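Local coordinates for protein DNA replication initiator (Cdc21/Cdc54) (Methanothermobacter thermautotrophicus, PDB 1LTL) that probably acts as an ATP-dependent single-stranded DNA helicase of the MCM family in DNA replication, this chain being its N-terminal part with a zinc site, at residues A34-Y48 with N86-N98. Sequence-based numbering, arbitrary orientation.
Sequences AIEKYPNVRSIEVDY and NVDLNIRFSGISN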
# COMPACT_ATOMS: atom_id res chain seq x y z
N ALA A 34 -43.06 -6.47 36.98
CA ALA A 34 -42.24 -5.49 36.29
C ALA A 34 -42.22 -5.84 34.81
O ALA A 34 -42.58 -5.03 33.97
CB ALA A 34 -40.85 -5.49 36.86
N ILE A 35 -41.79 -7.06 34.49
CA ILE A 35 -41.74 -7.47 33.10
C ILE A 35 -43.09 -7.16 32.47
O ILE A 35 -43.19 -6.85 31.28
CB ILE A 35 -41.49 -8.98 32.96
CG1 ILE A 35 -40.22 -9.36 33.72
CG2 ILE A 35 -41.35 -9.35 31.48
CD1 ILE A 35 -40.07 -10.85 33.94
N GLU A 36 -44.13 -7.23 33.29
CA GLU A 36 -45.50 -6.97 32.86
C GLU A 36 -45.71 -5.50 32.50
O GLU A 36 -46.14 -5.18 31.39
CB GLU A 36 -46.47 -7.39 33.98
CG GLU A 36 -47.98 -7.24 33.67
CD GLU A 36 -48.51 -8.23 32.62
OE1 GLU A 36 -48.37 -9.45 32.83
OE2 GLU A 36 -49.07 -7.77 31.60
N LYS A 37 -45.40 -4.61 33.44
CA LYS A 37 -45.58 -3.18 33.24
C LYS A 37 -44.64 -2.48 32.25
O LYS A 37 -44.83 -1.31 31.94
CB LYS A 37 -45.48 -2.44 34.58
CG LYS A 37 -46.60 -2.72 35.58
CD LYS A 37 -46.32 -1.93 36.86
CE LYS A 37 -47.48 -1.97 37.85
NZ LYS A 37 -48.69 -1.31 37.30
N TYR A 38 -43.63 -3.19 31.75
CA TYR A 38 -42.70 -2.58 30.83
C TYR A 38 -43.42 -1.86 29.69
O TYR A 38 -44.42 -2.36 29.19
CB TYR A 38 -41.77 -3.62 30.24
CG TYR A 38 -40.46 -3.03 29.80
CD1 TYR A 38 -39.57 -2.54 30.75
CD2 TYR A 38 -40.14 -2.91 28.45
CE1 TYR A 38 -38.38 -1.95 30.36
CE2 TYR A 38 -38.95 -2.32 28.06
CZ TYR A 38 -38.08 -1.84 29.02
OH TYR A 38 -36.90 -1.25 28.64
N PRO A 39 -42.93 -0.68 29.30
CA PRO A 39 -41.76 -0.02 29.88
C PRO A 39 -42.18 1.07 30.87
O PRO A 39 -41.56 2.14 30.93
CB PRO A 39 -41.08 0.57 28.67
CG PRO A 39 -42.25 1.08 27.90
CD PRO A 39 -43.24 -0.09 27.98
N ASN A 40 -43.23 0.81 31.62
CA ASN A 40 -43.71 1.79 32.59
C ASN A 40 -43.01 1.61 33.94
O ASN A 40 -43.44 2.15 34.95
CB ASN A 40 -45.21 1.66 32.77
CG ASN A 40 -45.96 1.72 31.46
OD1 ASN A 40 -45.80 2.68 30.69
ND2 ASN A 40 -46.76 0.69 31.18
N VAL A 41 -41.93 0.84 33.93
CA VAL A 41 -41.18 0.62 35.14
C VAL A 41 -39.68 0.60 34.94
O VAL A 41 -38.97 1.48 35.42
CB VAL A 41 -41.64 -0.66 35.83
CG1 VAL A 41 -43.02 -0.45 36.43
CG2 VAL A 41 -41.66 -1.80 34.84
N ARG A 42 -39.17 -0.41 34.22
CA ARG A 42 -37.73 -0.49 33.97
C ARG A 42 -36.90 -1.02 35.16
O ARG A 42 -35.96 -1.79 34.96
CB ARG A 42 -37.18 0.88 33.58
CG ARG A 42 -37.94 1.57 32.49
CD ARG A 42 -37.45 2.98 32.37
NE ARG A 42 -38.39 3.79 31.62
CZ ARG A 42 -38.32 5.11 31.49
NH1 ARG A 42 -37.33 5.79 32.07
NH2 ARG A 42 -39.24 5.75 30.79
N SER A 43 -37.25 -0.60 36.37
CA SER A 43 -36.54 -1.01 37.58
C SER A 43 -37.15 -2.17 38.37
O SER A 43 -38.33 -2.45 38.26
CB SER A 43 -36.40 0.19 38.52
OG SER A 43 -35.78 1.27 37.87
N ILE A 44 -36.32 -2.81 39.18
CA ILE A 44 -36.73 -3.93 40.02
C ILE A 44 -35.82 -3.84 41.21
O ILE A 44 -34.66 -4.24 41.13
CB ILE A 44 -36.48 -5.26 39.32
CG1 ILE A 44 -37.43 -5.40 38.13
CG2 ILE A 44 -36.61 -6.42 40.32
CD1 ILE A 44 -37.25 -6.68 37.34
N GLU A 45 -36.32 -3.31 42.31
CA GLU A 45 -35.51 -3.13 43.51
C GLU A 45 -35.23 -4.39 44.35
O GLU A 45 -36.14 -5.18 44.57
CB GLU A 45 -36.20 -2.10 44.36
CG GLU A 45 -35.56 -1.84 45.65
CD GLU A 45 -36.33 -0.80 46.38
OE1 GLU A 45 -36.59 0.28 45.77
OE2 GLU A 45 -36.68 -1.04 47.56
N VAL A 46 -34.00 -4.59 44.81
CA VAL A 46 -33.71 -5.77 45.64
C VAL A 46 -32.96 -5.40 46.91
O VAL A 46 -32.00 -4.63 46.87
CB VAL A 46 -32.91 -6.87 44.89
CG1 VAL A 46 -33.60 -7.21 43.59
CG2 VAL A 46 -31.49 -6.43 44.65
N ASP A 47 -33.40 -5.94 48.04
CA ASP A 47 -32.75 -5.63 49.30
C ASP A 47 -31.45 -6.40 49.48
O ASP A 47 -31.43 -7.63 49.44
CB ASP A 47 -33.68 -5.94 50.47
CG ASP A 47 -33.17 -5.37 51.77
OD1 ASP A 47 -32.09 -5.79 52.23
OD2 ASP A 47 -33.86 -4.49 52.33
N TYR A 48 -30.37 -5.66 49.68
CA TYR A 48 -29.05 -6.25 49.87
C TYR A 48 -29.11 -7.38 50.90
O TYR A 48 -28.63 -8.48 50.65
CB TYR A 48 -28.06 -5.15 50.29
CG TYR A 48 -26.63 -5.60 50.41
CD1 TYR A 48 -26.10 -6.53 49.52
CD2 TYR A 48 -25.81 -5.11 51.42
CE1 TYR A 48 -24.79 -6.97 49.63
CE2 TYR A 48 -24.49 -5.53 51.54
CZ TYR A 48 -23.99 -6.47 50.64
OH TYR A 48 -22.69 -6.92 50.75
N ASN A 86 -37.67 -9.90 26.12
CA ASN A 86 -36.40 -9.16 26.20
C ASN A 86 -36.35 -8.39 27.53
O ASN A 86 -35.87 -8.91 28.54
CB ASN A 86 -36.28 -8.19 25.02
CG ASN A 86 -34.89 -7.57 24.91
OD1 ASN A 86 -34.72 -6.49 24.35
ND2 ASN A 86 -33.88 -8.28 25.42
N VAL A 87 -36.86 -7.16 27.52
CA VAL A 87 -36.90 -6.29 28.70
C VAL A 87 -35.57 -6.07 29.41
O VAL A 87 -35.04 -6.95 30.10
CB VAL A 87 -37.92 -6.80 29.74
CG1 VAL A 87 -38.15 -5.73 30.79
CG2 VAL A 87 -39.23 -7.15 29.06
N ASP A 88 -35.02 -4.88 29.23
CA ASP A 88 -33.77 -4.50 29.86
C ASP A 88 -34.18 -3.85 31.19
O ASP A 88 -34.44 -2.65 31.25
CB ASP A 88 -33.01 -3.50 28.96
CG ASP A 88 -32.87 -3.97 27.50
OD1 ASP A 88 -32.27 -5.05 27.27
OD2 ASP A 88 -33.37 -3.26 26.59
N LEU A 89 -34.27 -4.65 32.25
CA LEU A 89 -34.66 -4.10 33.54
C LEU A 89 -33.47 -3.60 34.33
O LEU A 89 -32.35 -4.08 34.16
CB LEU A 89 -35.41 -5.14 34.35
CG LEU A 89 -36.88 -5.20 33.98
CD1 LEU A 89 -37.40 -6.61 34.17
CD2 LEU A 89 -37.66 -4.21 34.81
N ASN A 90 -33.70 -2.63 35.19
CA ASN A 90 -32.64 -2.10 36.00
C ASN A 90 -32.70 -2.69 37.38
O ASN A 90 -33.67 -2.47 38.09
CB ASN A 90 -32.77 -0.60 36.12
CG ASN A 90 -32.58 0.10 34.82
OD1 ASN A 90 -33.08 1.21 34.64
ND2 ASN A 90 -31.85 -0.52 33.90
N ILE A 91 -31.68 -3.45 37.76
CA ILE A 91 -31.67 -4.00 39.10
C ILE A 91 -31.08 -2.94 40.03
O ILE A 91 -29.97 -2.50 39.83
CB ILE A 91 -30.81 -5.26 39.20
CG1 ILE A 91 -31.41 -6.40 38.38
CG2 ILE A 91 -30.76 -5.71 40.63
CD1 ILE A 91 -31.29 -6.25 36.90
N ARG A 92 -31.83 -2.52 41.04
CA ARG A 92 -31.29 -1.52 41.95
C ARG A 92 -31.24 -2.05 43.37
O ARG A 92 -32.28 -2.38 43.94
CB ARG A 92 -32.13 -0.25 41.91
CG ARG A 92 -32.28 0.29 40.53
CD ARG A 92 -32.95 1.64 40.53
NE ARG A 92 -33.23 2.01 39.14
CZ ARG A 92 -32.33 2.50 38.30
NH1 ARG A 92 -31.09 2.69 38.71
NH2 ARG A 92 -32.67 2.76 37.04
N PHE A 93 -30.06 -2.11 43.97
CA PHE A 93 -29.93 -2.61 45.33
C PHE A 93 -30.15 -1.59 46.41
O PHE A 93 -29.67 -0.47 46.31
CB PHE A 93 -28.57 -3.23 45.52
CG PHE A 93 -28.27 -4.25 44.51
CD1 PHE A 93 -28.08 -3.89 43.20
CD2 PHE A 93 -28.24 -5.59 44.85
CE1 PHE A 93 -27.86 -4.85 42.23
CE2 PHE A 93 -28.03 -6.57 43.89
CZ PHE A 93 -27.84 -6.19 42.57
N SER A 94 -30.88 -1.98 47.44
CA SER A 94 -31.14 -1.07 48.55
C SER A 94 -30.47 -1.53 49.85
O SER A 94 -30.30 -2.72 50.08
CB SER A 94 -32.64 -0.93 48.77
OG SER A 94 -32.89 0.03 49.80
N GLY A 95 -30.09 -0.57 50.68
CA GLY A 95 -29.44 -0.89 51.93
C GLY A 95 -28.08 -1.54 51.72
O GLY A 95 -27.91 -2.76 51.86
N ILE A 96 -27.10 -0.72 51.36
CA ILE A 96 -25.76 -1.23 51.13
C ILE A 96 -24.91 -0.85 52.32
O ILE A 96 -24.83 0.31 52.72
CB ILE A 96 -25.17 -0.66 49.82
CG1 ILE A 96 -25.89 -1.27 48.63
CG2 ILE A 96 -23.68 -1.00 49.70
CD1 ILE A 96 -25.69 -2.76 48.51
N SER A 97 -24.28 -1.87 52.91
CA SER A 97 -23.43 -1.70 54.08
C SER A 97 -22.14 -0.94 53.76
O SER A 97 -21.60 -0.22 54.61
CB SER A 97 -23.10 -3.07 54.66
OG SER A 97 -22.63 -3.93 53.64
N ASN A 98 -21.65 -1.12 52.54
CA ASN A 98 -20.41 -0.49 52.09
C ASN A 98 -20.54 1.02 51.95
O ASN A 98 -20.41 1.56 50.86
CB ASN A 98 -19.98 -1.08 50.75
CG ASN A 98 -18.56 -0.72 50.39
OD1 ASN A 98 -18.12 -0.91 49.26
ND2 ASN A 98 -17.82 -0.21 51.36
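With CG of Tyr48 anti to the backbone N (chi1 -175°), the phenol is thrown across to the loop after strand 90-94, where Ile96 lays CD1 over one ring face, 3.9 Å from the centroid, in a CH-pi contact. Ser97 OG sits at the ring edge near its plane, and the hydroxyl end is taken by Ala59 O. Replacing this ring by an alanine is likely to leave Ile96 CD1 with no face to pack on and Ala59 O without its hydroxyl partner. Arg92, extended from CG to NE, reaches back along the sheet and points NE at Ser43 OG (2.9 Å), a nearly straight bond (165°) lying in the guanidinium plane. Ser43 OG also bonds Asp207, while Arg92 NH2 forms a salt bridge to the same aspartate and NH1 meets Asn242 O, which probably fixes the rotation of the guanidinium.

Strands 43-47 and 90-94 form a two-stranded parallel sheet. Its backbone hydrogen bonds run alternately from one strand to the other, among them Val46 N to Arg92 O (2.9 Å) and Ser94 N to Val46 O (2.9 Å), and the ladder ends with Tyr48 N on Ser94 O (3.0 Å). On the buried face Val46 CG2 rests over the Phe93 ring, 3.4 Å from CD2. Upstream, Val87 CG1 packs over one face of Tyr38, 3.8 Å from the centroid, with Pro39 against the other.

This small sheet of the MCM N-terminal domain turns Ile44 and Ile91 toward helix 66-77 and Phe93 toward helix 58-64, whereas Glu45 and Ser94 on its other face touch Tyr243, which belongs to strand 234-243 of the larger mixed sheet.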